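Long-range contacts in probable glucarate dehydratase (Mycobacterium smegmatis str. MC2 155, PDB 3VDG), which probably catalyses the metal-dependent dehydration of D-glucarate to 5-keto-4-deoxy-D-glucarate, as a member of the enolase superfamily: residues R27-G32 with D64-L69; C143-G148 with P399-E404; N47-H52 with D426-M431; A39-P44 with Q53-R58. All coordinates share one frame; numbering follows the deposited sequence.

Contact 1: R27-G32 with D64-L69; sequences RIRITG and DTDAGL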
loop_
_atom_site.group_PDB
_atom_site.type_symbol
_atom_site.label_atom_id
_atom_site.label_comp_id
_atom_site.label_asym_id
_atom_site.label_seq_id
_atom_site.Cartn_x
_atom_site.Cartn_y
_atom_site.Cartn_z
ATOM N N ARG A 27 3.951 22.249 -13.645
ATOM C CA ARG A 27 2.874 22.102 -12.663
ATOM C C ARG A 27 1.518 21.943 -13.342
ATOM O O ARG A 27 1.187 22.669 -14.296
ATOM C CB ARG A 27 2.858 23.326 -11.719
ATOM C CG ARG A 27 1.703 23.345 -10.710
ATOM C CD ARG A 27 1.981 24.324 -9.567
ATOM N NE ARG A 27 0.854 24.445 -8.633
ATOM C CZ ARG A 27 0.643 23.614 -7.611
ATOM N NH1 ARG A 27 1.487 22.608 -7.374
ATOM N NH2 ARG A 27 -0.401 23.794 -6.813
ATOM N N ILE A 28 0.744 20.974 -12.864
ATOM C CA ILE A 28 -0.640 20.798 -13.329
ATOM C C ILE A 28 -1.541 20.643 -12.114
ATOM O O ILE A 28 -1.439 19.681 -11.353
ATOM C CB ILE A 28 -0.795 19.620 -14.310
ATOM C CG1 ILE A 28 -2.285 19.333 -14.580
ATOM C CG2 ILE A 28 -0.033 18.386 -13.828
ATOM C CD1 ILE A 28 -2.466 18.380 -15.743
ATOM N N ARG A 29 -2.400 21.621 -11.911
ATOM C CA ARG A 29 -3.103 21.723 -10.663
ATOM C C ARG A 29 -4.591 21.965 -10.894
ATOM O O ARG A 29 -5.024 22.359 -11.987
ATOM C CB ARG A 29 -2.474 22.810 -9.780
ATOM C CG ARG A 29 -2.469 24.209 -10.397
ATOM C CD ARG A 29 -3.775 24.939 -10.100
ATOM N NE ARG A 29 -3.727 26.345 -10.508
ATOM C CZ ARG A 29 -4.673 27.236 -10.230
ATOM N NH1 ARG A 29 -5.752 26.883 -9.526
ATOM N NH2 ARG A 29 -4.528 28.495 -10.617
ATOM N N ILE A 30 -5.365 21.719 -9.855
ATOM C CA ILE A 30 -6.810 21.750 -9.946
ATOM C C ILE A 30 -7.310 23.195 -9.955
ATOM O O ILE A 30 -6.870 24.004 -9.131
ATOM C CB ILE A 30 -7.405 21.011 -8.724
ATOM C CG1 ILE A 30 -7.048 19.513 -8.809
ATOM C CG2 ILE A 30 -8.917 21.258 -8.630
ATOM C CD1 ILE A 30 -7.168 18.772 -7.479
ATOM N N THR A 31 -8.233 23.505 -10.870
ATOM C CA THR A 31 -8.842 24.834 -10.907
ATOM C C THR A 31 -10.288 24.807 -10.396
ATOM O O THR A 31 -10.841 25.826 -10.020
ATOM C CB THR A 31 -8.802 25.435 -12.321
ATOM O OG1 THR A 31 -9.412 24.524 -13.239
ATOM C CG2 THR A 31 -7.341 25.719 -12.753
ATOM N N GLY A 32 -10.895 23.627 -10.353
ATOM C CA GLY A 32 -12.284 23.516 -9.916
ATOM C C GLY A 32 -12.804 22.121 -10.193
ATOM O O GLY A 32 -12.119 21.315 -10.823
ATOM N N ASP A 64 -11.338 19.726 -13.113
ATOM C CA ASP A 64 -10.699 20.594 -14.107
ATOM C C ASP A 64 -9.338 21.108 -13.637
ATOM O O ASP A 64 -9.148 21.375 -12.448
ATOM C CB ASP A 64 -11.634 21.770 -14.398
ATOM C CG ASP A 64 -12.972 21.307 -14.977
ATOM O OD1 ASP A 64 -12.959 20.435 -15.872
ATOM O OD2 ASP A 64 -14.031 21.801 -14.539
ATOM N N THR A 65 -8.398 21.255 -14.570
ATOM C CA THR A 65 -7.023 21.664 -14.234
ATOM C C THR A 65 -6.575 22.857 -15.089
ATOM O O THR A 65 -7.187 23.163 -16.111
ATOM C CB THR A 65 -6.009 20.531 -14.493
ATOM O OG1 THR A 65 -5.956 20.262 -15.902
ATOM C CG2 THR A 65 -6.389 19.254 -13.733
ATOM N N ASP A 66 -5.472 23.492 -14.701
ATOM C CA ASP A 66 -4.985 24.652 -15.454
ATOM C C ASP A 66 -4.301 24.229 -16.750
ATOM O O ASP A 66 -3.923 25.074 -17.557
ATOM C CB ASP A 66 -4.061 25.534 -14.594
ATOM C CG ASP A 66 -2.795 24.796 -14.130
ATOM O OD1 ASP A 66 -2.711 23.552 -14.276
ATOM O OD2 ASP A 66 -1.866 25.469 -13.630
ATOM N N ALA A 67 -4.152 22.923 -16.960
ATOM C CA ALA A 67 -3.654 22.400 -18.236
ATOM C C ALA A 67 -4.813 22.191 -19.219
ATOM O O ALA A 67 -4.613 21.736 -20.342
ATOM C CB ALA A 67 -2.919 21.084 -18.020
ATOM N N GLY A 68 -6.037 22.482 -18.787
ATOM C CA GLY A 68 -7.210 22.169 -19.614
ATOM C C GLY A 68 -7.498 20.673 -19.757
ATOM O O GLY A 68 -8.231 20.267 -20.640
ATOM N N LEU A 69 -6.923 19.834 -18.904
ATOM C CA LEU A 69 -7.273 18.402 -18.913
ATOM C C LEU A 69 -8.318 18.163 -17.828
ATOM O O LEU A 69 -8.234 18.748 -16.758
ATOM C CB LEU A 69 -6.054 17.530 -18.626
ATOM C CG LEU A 69 -4.921 17.663 -19.636
ATOM C CD1 LEU A 69 -3.720 16.860 -19.166
ATOM C CD2 LEU A 69 -5.390 17.203 -21.006
HETATM O O HOH W 1 0.839 25.530 -14.269
HETATM O O HOH W 2 -0.658 22.981 -16.286
HETATM O O HOH W 3 -1.941 27.982 -12.121
HETATM O O HOH W 4 -9.586 25.233 -15.768
#
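Asp-66 and Arg-29 each hold CG between the backbone N and the carbonyl carbon (chi1 62° and 59°), which swings the carboxylate onto the arginine backbone and brings the arginine chain across it. The carboxylate divides its work. OD1 accepts an almost straight bond from Arg-29 N at 3.1 Å, the donor standing above the carboxylate plane; OD2 lies 3.7 Å from Arg-29 NE, a long salt bridge with the two planes 56° apart. A water bonded to both NE and OD2 supports that loose pairing. Asp-66 N returns a 3.0 Å bond to Arg-29 O, so the backbone of Arg-29 is gripped twice. A short acid suits this place in the type I turn from Thr-65 to Gly-68 because its carboxylate must reach Arg-29 N, and glycine suits the positive phi that follows. On the buried side, Ile-28 CD1 rests 3.6 Å from Ala-67 CB and also meets Leu-69, packing on toward Val-146 of helix 131-151. Farther along, Thr-31 N bonds Asp-64 O at 2.8 Å, and Asp-64 N bonds Gly-32 O at 2.9 Å. Thr-31 and Gly-32 thus both face Asp-64: a classic beta bulge in the antiparallel sheet of the N-terminal capping domain found across the enolase superfamily.

Contact 2: C143-G148 with P399-E404; sequences CLDVQG and PGLGVE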
loop_
_atom_site.group_PDB
_atom_site.type_symbol
_atom_site.label_atom_id
_atom_site.label_comp_id
_atom_site.label_asym_id
_atom_site.label_seq_id
_atom_site.Cartn_x
_atom_site.Cartn_y
_atom_site.Cartn_z
ATOM N N CYS A 143 -8.094 12.500 -10.190
ATOM C CA CYS A 143 -6.673 12.896 -10.207
ATOM C C CYS A 143 -5.829 11.887 -10.975
ATOM O O CYS A 143 -4.966 12.269 -11.781
ATOM C CB CYS A 143 -6.098 13.047 -8.787
ATOM S SG CYS A 143 -6.529 14.602 -7.967
ATOM N N LEU A 144 -6.056 10.601 -10.724
ATOM C CA LEU A 144 -5.299 9.567 -11.447
ATOM C C LEU A 144 -5.610 9.622 -12.945
ATOM O O LEU A 144 -4.742 9.365 -13.787
ATOM C CB LEU A 144 -5.623 8.176 -10.898
ATOM C CG LEU A 144 -5.106 7.920 -9.470
ATOM C CD1 LEU A 144 -5.536 6.532 -8.996
ATOM C CD2 LEU A 144 -3.599 8.031 -9.416
ATOM N N ASP A 145 -6.873 9.886 -13.278
ATOM C CA ASP A 145 -7.272 10.032 -14.677
ATOM C C ASP A 145 -6.437 11.170 -15.318
ATOM O O ASP A 145 -5.863 10.993 -16.389
ATOM C CB ASP A 145 -8.793 10.302 -14.751
ATOM C CG ASP A 145 -9.358 10.326 -16.180
ATOM O OD1 ASP A 145 -8.690 9.892 -17.150
ATOM O OD2 ASP A 145 -10.521 10.787 -16.325
ATOM N N VAL A 146 -6.355 12.329 -14.661
ATOM C CA VAL A 146 -5.510 13.419 -15.178
ATOM C C VAL A 146 -4.031 13.012 -15.229
ATOM O O VAL A 146 -3.356 13.229 -16.238
ATOM C CB VAL A 146 -5.677 14.740 -14.393
ATOM C CG1 VAL A 146 -4.801 15.839 -15.016
ATOM C CG2 VAL A 146 -7.146 15.190 -14.420
ATOM N N GLN A 147 -3.532 12.377 -14.173
ATOM C CA GLN A 147 -2.134 11.924 -14.199
ATOM C C GLN A 147 -1.891 11.086 -15.449
ATOM O O GLN A 147 -0.881 11.256 -16.135
ATOM C CB GLN A 147 -1.809 11.082 -12.963
ATOM C CG GLN A 147 -1.735 11.884 -11.670
ATOM C CD GLN A 147 -1.400 11.006 -10.487
ATOM O OE1 GLN A 147 -0.742 9.990 -10.645
ATOM N NE2 GLN A 147 -1.835 11.402 -9.297
ATOM N N GLY A 148 -2.798 10.145 -15.716
ATOM C CA GLY A 148 -2.634 9.241 -16.866
ATOM C C GLY A 148 -2.678 10.025 -18.169
ATOM O O GLY A 148 -1.882 9.795 -19.074
ATOM N N PRO A 399 -4.273 6.351 -22.556
ATOM C CA PRO A 399 -3.926 7.229 -21.428
ATOM C C PRO A 399 -5.121 7.499 -20.527
ATOM O O PRO A 399 -6.240 7.648 -21.001
ATOM C CB PRO A 399 -3.510 8.540 -22.109
ATOM C CG PRO A 399 -3.002 8.108 -23.456
ATOM C CD PRO A 399 -3.929 6.961 -23.849
ATOM N N GLY A 400 -4.874 7.585 -19.229
ATOM C CA GLY A 400 -5.941 7.923 -18.270
ATOM C C GLY A 400 -6.866 6.764 -17.944
ATOM O O GLY A 400 -6.486 5.577 -18.041
ATOM N N LEU A 401 -8.092 7.106 -17.545
ATOM C CA LEU A 401 -9.089 6.097 -17.168
ATOM C C LEU A 401 -9.557 5.329 -18.397
ATOM O O LEU A 401 -9.910 4.155 -18.322
ATOM C CB LEU A 401 -10.263 6.779 -16.457
ATOM C CG LEU A 401 -11.038 6.134 -15.312
ATOM C CD1 LEU A 401 -10.125 5.477 -14.281
ATOM C CD2 LEU A 401 -11.902 7.211 -14.667
ATOM N N GLY A 402 -9.534 5.987 -19.552
ATOM C CA GLY A 402 -9.872 5.296 -20.802
ATOM C C GLY A 402 -11.323 5.481 -21.233
ATOM O O GLY A 402 -11.762 4.868 -22.192
ATOM N N VAL A 403 -12.074 6.311 -20.518
ATOM C CA VAL A 403 -13.447 6.627 -20.923
ATOM C C VAL A 403 -13.581 8.143 -20.903
ATOM O O VAL A 403 -12.850 8.813 -20.166
ATOM C CB VAL A 403 -14.505 5.997 -19.984
ATOM C CG1 VAL A 403 -14.504 4.481 -20.129
ATOM C CG2 VAL A 403 -14.237 6.387 -18.534
ATOM N N GLU A 404 -14.504 8.683 -21.702
ATOM C CA GLU A 404 -14.737 10.142 -21.761
ATOM C C GLU A 404 -16.222 10.454 -21.674
ATOM O O GLU A 404 -17.047 9.674 -22.138
ATOM C CB GLU A 404 -14.189 10.739 -23.068
ATOM C CG GLU A 404 -12.685 10.580 -23.254
ATOM C CD GLU A 404 -12.126 11.433 -24.386
ATOM O OE1 GLU A 404 -12.841 12.327 -24.897
ATOM O OE2 GLU A 404 -10.958 11.217 -24.769
HETATM O O HOH W 5 -11.251 10.760 -18.914
HETATM O O HOH W 6 -9.130 8.903 -20.211
#
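Asp-145 takes hold of the backbone of Leu-401 in a buried helix-to-loop contact, which ties helix 131-151 to the irregular segment between strand 392-394 and helix 407-420. One direct hydrogen bond carries it: Leu-401 N donates to Asp-145 OD1 at 2.9 Å, almost straight at 171°, although the donor stands well above the carboxylate plane. The aspartate points CG away from its own backbone N (chi1 -174°), which sends the carboxylate out from the helix to the loop. Leu-401 CB then lies 3.6 Å from the same OD1, crossing the acid at about a right angle. Both oxygens have further partners, Gln-149 NE2 on OD1 and Leu-72 N on OD2, so this buried acid is well satisfied by donors. A water also lies between OD2 and Val-403 O. At Gly-148 the backbones themselves touch: Gly-148 C is 3.4 Å from Gly-400 N. A CB on Gly-148 would clash with Gly-400 CA, and one on Gly-400 with Asp-145 OD1, so glycine suits both places. Gly-400 and Gly-402 also carry positive phi angles, which let the loop curl. Beyond the contact, Leu-401 packs its apolar side chain on Ile-350, Ala-353 and Ala-354 of helix 349-360, while Val-146 and Cys-143, on the same helix as Asp-145, pack on Thr-65 and Leu-63 of strand 55-65.

Contact 3: N47-H52 with D426-M431; sequences NTVGVH and DDTGYM. With ACT (acetate ion), chain E.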
loop_
_atom_site.group_PDB
_atom_site.type_symbol
_atom_site.label_atom_id
_atom_site.label_comp_id
_atom_site.label_asym_id
_atom_site.label_seq_id
_atom_site.Cartn_x
_atom_site.Cartn_y
_atom_site.Cartn_z
ATOM N N ASN A 47 -33.786 -6.939 -1.667
ATOM C CA ASN A 47 -32.747 -7.300 -0.741
ATOM C C ASN A 47 -33.330 -7.388 0.651
ATOM O O ASN A 47 -34.553 -7.227 0.834
ATOM C CB ASN A 47 -31.531 -6.349 -0.808
ATOM C CG ASN A 47 -31.879 -4.921 -0.434
ATOM O OD1 ASN A 47 -32.659 -4.691 0.475
ATOM N ND2 ASN A 47 -31.296 -3.950 -1.143
ATOM N N THR A 48 -32.487 -7.674 1.631
ATOM C CA THR A 48 -33.015 -7.973 2.962
ATOM C C THR A 48 -33.624 -6.733 3.638
ATOM O O THR A 48 -34.375 -6.867 4.607
ATOM C CB THR A 48 -31.980 -8.686 3.866
ATOM O OG1 THR A 48 -32.666 -9.382 4.913
ATOM C CG2 THR A 48 -30.980 -7.698 4.496
ATOM N N VAL A 49 -33.335 -5.531 3.125
ATOM C CA VAL A 49 -33.872 -4.330 3.777
ATOM C C VAL A 49 -34.962 -3.615 2.980
ATOM O O VAL A 49 -35.478 -2.580 3.413
ATOM C CB VAL A 49 -32.774 -3.307 4.168
ATOM C CG1 VAL A 49 -31.847 -3.902 5.232
ATOM C CG2 VAL A 49 -32.007 -2.817 2.941
ATOM N N GLY A 50 -35.320 -4.155 1.827
ATOM C CA GLY A 50 -36.304 -3.476 0.983
ATOM C C GLY A 50 -36.225 -3.862 -0.476
ATOM O O GLY A 50 -36.027 -5.038 -0.818
ATOM N N VAL A 51 -36.407 -2.867 -1.345
ATOM C CA VAL A 51 -36.402 -3.096 -2.785
ATOM C C VAL A 51 -35.775 -1.862 -3.444
ATOM O O VAL A 51 -35.932 -0.753 -2.942
ATOM C CB VAL A 51 -37.841 -3.336 -3.315
ATOM C CG1 VAL A 51 -38.749 -2.148 -3.003
ATOM C CG2 VAL A 51 -37.837 -3.623 -4.807
ATOM N N HIS A 52 -35.045 -2.038 -4.546
ATOM C CA HIS A 52 -34.427 -0.858 -5.198
ATOM C C HIS A 52 -35.470 0.091 -5.692
ATOM O O HIS A 52 -36.489 -0.335 -6.222
ATOM C CB HIS A 52 -33.574 -1.271 -6.384
ATOM C CG HIS A 52 -32.273 -1.917 -5.997
ATOM N ND1 HIS A 52 -31.192 -1.888 -6.793
ATOM C CD2 HIS A 52 -31.899 -2.591 -4.846
ATOM C CE1 HIS A 52 -30.169 -2.525 -6.184
ATOM N NE2 HIS A 52 -30.607 -2.966 -4.998
ATOM N N ASP A 426 -32.851 4.907 -0.757
ATOM C CA ASP A 426 -33.661 4.537 0.400
ATOM C C ASP A 426 -34.512 3.292 0.104
ATOM O O ASP A 426 -35.715 3.408 -0.114
ATOM C CB ASP A 426 -34.572 5.718 0.775
ATOM C CG ASP A 426 -35.206 5.559 2.149
ATOM O OD1 ASP A 426 -34.933 4.552 2.830
ATOM O OD2 ASP A 426 -35.977 6.445 2.560
ATOM N N ASP A 427 -33.884 2.116 0.099
ATOM C CA ASP A 427 -34.552 0.867 -0.256
ATOM C C ASP A 427 -35.697 0.576 0.735
ATOM O O ASP A 427 -36.766 0.089 0.357
ATOM C CB ASP A 427 -33.573 -0.325 -0.181
ATOM C CG ASP A 427 -32.353 -0.179 -1.111
ATOM O OD1 ASP A 427 -32.192 0.852 -1.801
ATOM O OD2 ASP A 427 -31.528 -1.115 -1.131
ATOM N N THR A 428 -35.449 0.875 2.008
ATOM C CA THR A 428 -36.426 0.619 3.055
ATOM C C THR A 428 -37.597 1.595 2.969
ATOM O O THR A 428 -38.758 1.187 2.974
ATOM C CB THR A 428 -35.777 0.686 4.441
ATOM O OG1 THR A 428 -34.675 -0.231 4.480
ATOM C CG2 THR A 428 -36.801 0.313 5.526
ATOM N N GLY A 429 -37.294 2.885 2.887
ATOM C CA GLY A 429 -38.336 3.893 2.735
ATOM C C GLY A 429 -39.189 3.647 1.499
ATOM O O GLY A 429 -40.400 3.847 1.524
ATOM N N TYR A 430 -38.566 3.227 0.400
ATOM C CA TYR A 430 -39.318 2.933 -0.812
ATOM C C TYR A 430 -40.208 1.704 -0.631
ATOM O O TYR A 430 -41.368 1.710 -1.037
ATOM C CB TYR A 430 -38.396 2.751 -2.022
ATOM C CG TYR A 430 -39.117 2.369 -3.295
ATOM C CD1 TYR A 430 -40.154 3.158 -3.803
ATOM C CD2 TYR A 430 -38.742 1.233 -4.007
ATOM C CE1 TYR A 430 -40.811 2.806 -4.976
ATOM C CE2 TYR A 430 -39.392 0.872 -5.168
ATOM C CZ TYR A 430 -40.424 1.662 -5.649
ATOM O OH TYR A 430 -41.054 1.285 -6.814
ATOM N N MET A 431 -39.679 0.645 -0.030
ATOM C CA MET A 431 -40.542 -0.492 0.294
ATOM C C MET A 431 -41.725 -0.017 1.181
ATOM O O MET A 431 -42.863 -0.379 0.922
ATOM C CB MET A 431 -39.758 -1.638 0.961
ATOM C CG MET A 431 -40.630 -2.836 1.325
ATOM S SD MET A 431 -41.288 -3.684 -0.118
ATOM C CE MET A 431 -39.980 -4.900 -0.377
HETATM C C ACT E . -27.920 -4.218 -3.389
HETATM O O ACT E . -27.555 -3.727 -4.490
HETATM O OXT ACT E . -29.120 -4.200 -3.040
HETATM C CH3 ACT E . -26.917 -4.843 -2.458
#
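Asn-47 ND2 donates to Asp-427 OD2 at 2.8 Å; OD2 lies in the Asn-47 amide plane, and the N-H reaches it from the anti side, somewhat out of the carboxylate plane. The same amide nitrogen gives a 2.9 Å bond to acetate OXT, so both of its protons can be used. Asn-47 heads a tight type I turn reaching Gly-50, and its OD1 accepts from Val-49 N at 2.9 Å, an Asx turn; CG between the backbone N and the carbonyl carbon (chi1 62°) folds the amide back for this. Asparagine fits because one group must both accept and donate. His-52 NE2 meets OXT near the plane of its ring, 2.8 Å away and nearly straight at 172°. The ring's ND1 is bonded to Asp-42, which fixes its rotation, and His-372 also binds the acetate. This ion probably came from the crystallisation liquor. Asp-427 OD2 has a further partner in Arg-425, a salt bridge. Asp-427 is the first residue of helix 427-434, right after the N-cap Asp-426, while Thr-428 OG1 donates to Val-49 O at 2.7 Å.

Outward from these bonds the hairpin packs on the helix's first turn. Gly-50 CA passes close to Asp-427 O, where a side chain would clash, and its backbone angles also call for glycine. Val-51 CG1 sits 3.5 Å from Tyr-430 CD2, and Met-431, its chain bent, brings CE against Val-51 CB. Tyr-430 sends its hydroxyl on to His-180, and its CE2 lies 3.3 Å from His-52 O, a buried carbonyl oxygen for which the model offers no polar partner.

Contact 4: A39-P44 with Q53-R58; sequences AFADPP and QPYALR
Phe-40 leans its ring over the methyl of Ala-56, its partner on the neighbouring antiparallel strand. From CB, CG is set between the backbone N and the carbonyl carbon (chi1 51°), which turns the ring back toward that strand. CD1 passes 3.6 Å from Ala-56 O. CE1, next along, has Arg-58 CG 3.5 Å away at the ring edge, near the ring plane. At the tip, CZ lies 3.6 Å from Ala-56 CB, and this methyl stands over one face of the ring, 4.0 Å from Ala-56 CB to the ring centroid and 26° off the normal: a CH-pi contact. Alanine is right here because a small methyl lets the ring lie close to the sheet, while arginine supplies an aliphatic CG and sends its guanidinium on to a salt bridge with Glu-74 and a hydrogen bond with Ser-351.

The backbones form a regular antiparallel ladder. Phe-40 N bonds Ala-56 O at 3.1 Å and Ala-56 N returns one to Phe-40 O at 2.9 Å, a hydrogen-bonded pair. Asp-42 N then bonds Pro-54 O at 3.0 Å, where the strands end. A water links Asp-42 OD2, which also holds His-52, to Gln-53 O.

Ala-39 and Leu-57 share the face away from Phe-40, and both touch Tyr-417 of helix 407-420; Tyr-55 packs on Gln-416 and Cys-420 of that helix. Phe-40 meets the loop residues Leu-348 and Arg-376, and Tyr-430 of helix 427-434 lies against Gln-53 and Pro-54.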
loop_
_atom_site.group_PDB
_atom_site.type_symbol
_atom_site.label_atom_id
_atom_site.label_comp_id
_atom_site.label_asym_id
_atom_site.label_seq_id
_atom_site.Cartn_x
_atom_site.Cartn_y
_atom_site.Cartn_z
ATOM N N ALA A 39 -29.403 10.184 -12.589
ATOM C CA ALA A 39 -30.256 9.059 -12.174
ATOM C C ALA A 39 -30.518 8.192 -13.390
ATOM O O ALA A 39 -30.695 8.692 -14.503
ATOM C CB ALA A 39 -31.565 9.560 -11.553
ATOM N N PHE A 40 -30.501 6.882 -13.188
ATOM C CA PHE A 40 -30.745 5.945 -14.263
ATOM C C PHE A 40 -31.680 4.837 -13.774
ATOM O O PHE A 40 -31.677 4.499 -12.599
ATOM C CB PHE A 40 -29.422 5.359 -14.787
ATOM C CG PHE A 40 -28.528 4.791 -13.710
ATOM C CD1 PHE A 40 -27.671 5.609 -12.998
ATOM C CD2 PHE A 40 -28.517 3.429 -13.440
ATOM C CE1 PHE A 40 -26.843 5.090 -12.018
ATOM C CE2 PHE A 40 -27.685 2.904 -12.455
ATOM C CZ PHE A 40 -26.848 3.740 -11.745
ATOM N N ALA A 41 -32.477 4.297 -14.688
ATOM C CA ALA A 41 -33.478 3.274 -14.379
ATOM C C ALA A 41 -32.883 2.025 -13.761
ATOM O O ALA A 41 -31.827 1.523 -14.191
ATOM C CB ALA A 41 -34.278 2.900 -15.622
ATOM N N ASP A 42 -33.598 1.513 -12.765
ATOM C CA ASP A 42 -33.171 0.325 -12.008
ATOM C C ASP A 42 -34.435 -0.504 -11.787
ATOM O O ASP A 42 -35.485 0.060 -11.458
ATOM C CB ASP A 42 -32.640 0.775 -10.643
ATOM C CG ASP A 42 -31.716 -0.264 -9.978
ATOM O OD1 ASP A 42 -31.222 -1.189 -10.669
ATOM O OD2 ASP A 42 -31.461 -0.128 -8.758
ATOM N N PRO A 43 -34.351 -1.829 -11.970
ATOM C CA PRO A 43 -35.515 -2.685 -11.744
ATOM C C PRO A 43 -35.802 -2.893 -10.250
ATOM O O PRO A 43 -34.977 -2.534 -9.408
ATOM C CB PRO A 43 -35.094 -4.029 -12.367
ATOM C CG PRO A 43 -33.826 -3.755 -13.127
ATOM C CD PRO A 43 -33.186 -2.600 -12.431
ATOM N N PRO A 44 -36.969 -3.477 -9.920
ATOM C CA PRO A 44 -37.333 -3.652 -8.514
ATOM C C PRO A 44 -36.598 -4.827 -7.888
ATOM O O PRO A 44 -37.218 -5.833 -7.548
ATOM C CB PRO A 44 -38.837 -3.933 -8.583
ATOM C CG PRO A 44 -39.017 -4.642 -9.890
ATOM C CD PRO A 44 -38.002 -4.014 -10.837
ATOM N N GLN A 53 -35.205 1.387 -5.553
ATOM C CA GLN A 53 -36.023 2.443 -6.170
ATOM C C GLN A 53 -35.969 2.383 -7.702
ATOM O O GLN A 53 -35.058 1.777 -8.264
ATOM C CB GLN A 53 -35.531 3.796 -5.659
ATOM C CG GLN A 53 -36.030 4.101 -4.253
ATOM C CD GLN A 53 -35.150 5.089 -3.514
ATOM O OE1 GLN A 53 -33.954 4.864 -3.335
ATOM N NE2 GLN A 53 -35.739 6.167 -3.061
ATOM N N PRO A 54 -36.961 2.982 -8.389
ATOM C CA PRO A 54 -36.978 2.917 -9.866
ATOM C C PRO A 54 -35.822 3.662 -10.557
ATOM O O PRO A 54 -35.580 3.451 -11.748
ATOM C CB PRO A 54 -38.321 3.561 -10.250
ATOM C CG PRO A 54 -38.850 4.196 -9.009
ATOM C CD PRO A 54 -38.209 3.522 -7.833
ATOM N N TYR A 55 -35.161 4.560 -9.836
ATOM C CA TYR A 55 -33.899 5.138 -10.310
ATOM C C TYR A 55 -32.824 5.030 -9.239
ATOM O O TYR A 55 -33.079 5.253 -8.045
ATOM C CB TYR A 55 -34.071 6.600 -10.702
ATOM C CG TYR A 55 -35.095 6.757 -11.776
ATOM C CD1 TYR A 55 -34.729 6.691 -13.113
ATOM C CD2 TYR A 55 -36.443 6.901 -11.458
ATOM C CE1 TYR A 55 -35.675 6.808 -14.119
ATOM C CE2 TYR A 55 -37.399 7.016 -12.456
ATOM C CZ TYR A 55 -37.008 6.958 -13.780
ATOM O OH TYR A 55 -37.936 7.069 -14.777
ATOM N N ALA A 56 -31.621 4.697 -9.690
ATOM C CA ALA A 56 -30.432 4.705 -8.850
ATOM C C ALA A 56 -29.743 6.060 -9.079
ATOM O O ALA A 56 -29.790 6.587 -10.196
ATOM C CB ALA A 56 -29.513 3.567 -9.270
ATOM N N LEU A 57 -29.109 6.607 -8.042
ATOM C CA LEU A 57 -28.447 7.928 -8.131
ATOM C C LEU A 57 -26.921 7.818 -8.096
ATOM O O LEU A 57 -26.383 7.020 -7.337
ATOM C CB LEU A 57 -28.860 8.799 -6.940
ATOM C CG LEU A 57 -30.344 8.973 -6.623
ATOM C CD1 LEU A 57 -30.489 9.851 -5.380
ATOM C CD2 LEU A 57 -31.101 9.532 -7.806
ATOM N N ARG A 58 -26.223 8.612 -8.906
ATOM C CA ARG A 58 -24.752 8.735 -8.809
ATOM C C ARG A 58 -24.390 10.201 -9.021
ATOM O O ARG A 58 -25.223 10.987 -9.506
ATOM C CB ARG A 58 -24.041 7.864 -9.849
ATOM C CG ARG A 58 -24.422 6.390 -9.792
ATOM C CD ARG A 58 -23.842 5.691 -8.576
ATOM N NE ARG A 58 -22.424 5.366 -8.765
ATOM C CZ ARG A 58 -21.686 4.773 -7.848
ATOM N NH1 ARG A 58 -22.227 4.435 -6.668
ATOM N NH2 ARG A 58 -20.411 4.517 -8.107
HETATM O O HOH W 7 -32.205 1.958 -7.662
#

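Overall arrangement
Contacts 1 and 4 pair the same two strands, 30-41 and 55-65, at far ends, their centres about 33 Å apart. Contact 2 adjoins contact 1, centres about 13 Å apart, and Ile-30 CD1 comes within 4.2 Å of Cys-143 SG. At the other end, contacts 3 and 4 have centres about 12 Å apart and touch where Val-51 CG2 lies 3.5 Å from Pro-44 C. The sodium ion, bound by Asp-244, Glu-269 and Asn-292, is about 10 Å from the Asn-47 side chain. Contact 3 is thus near the metal site; in relatives, the loop joining these first two strands of the capping domain closes over the active site.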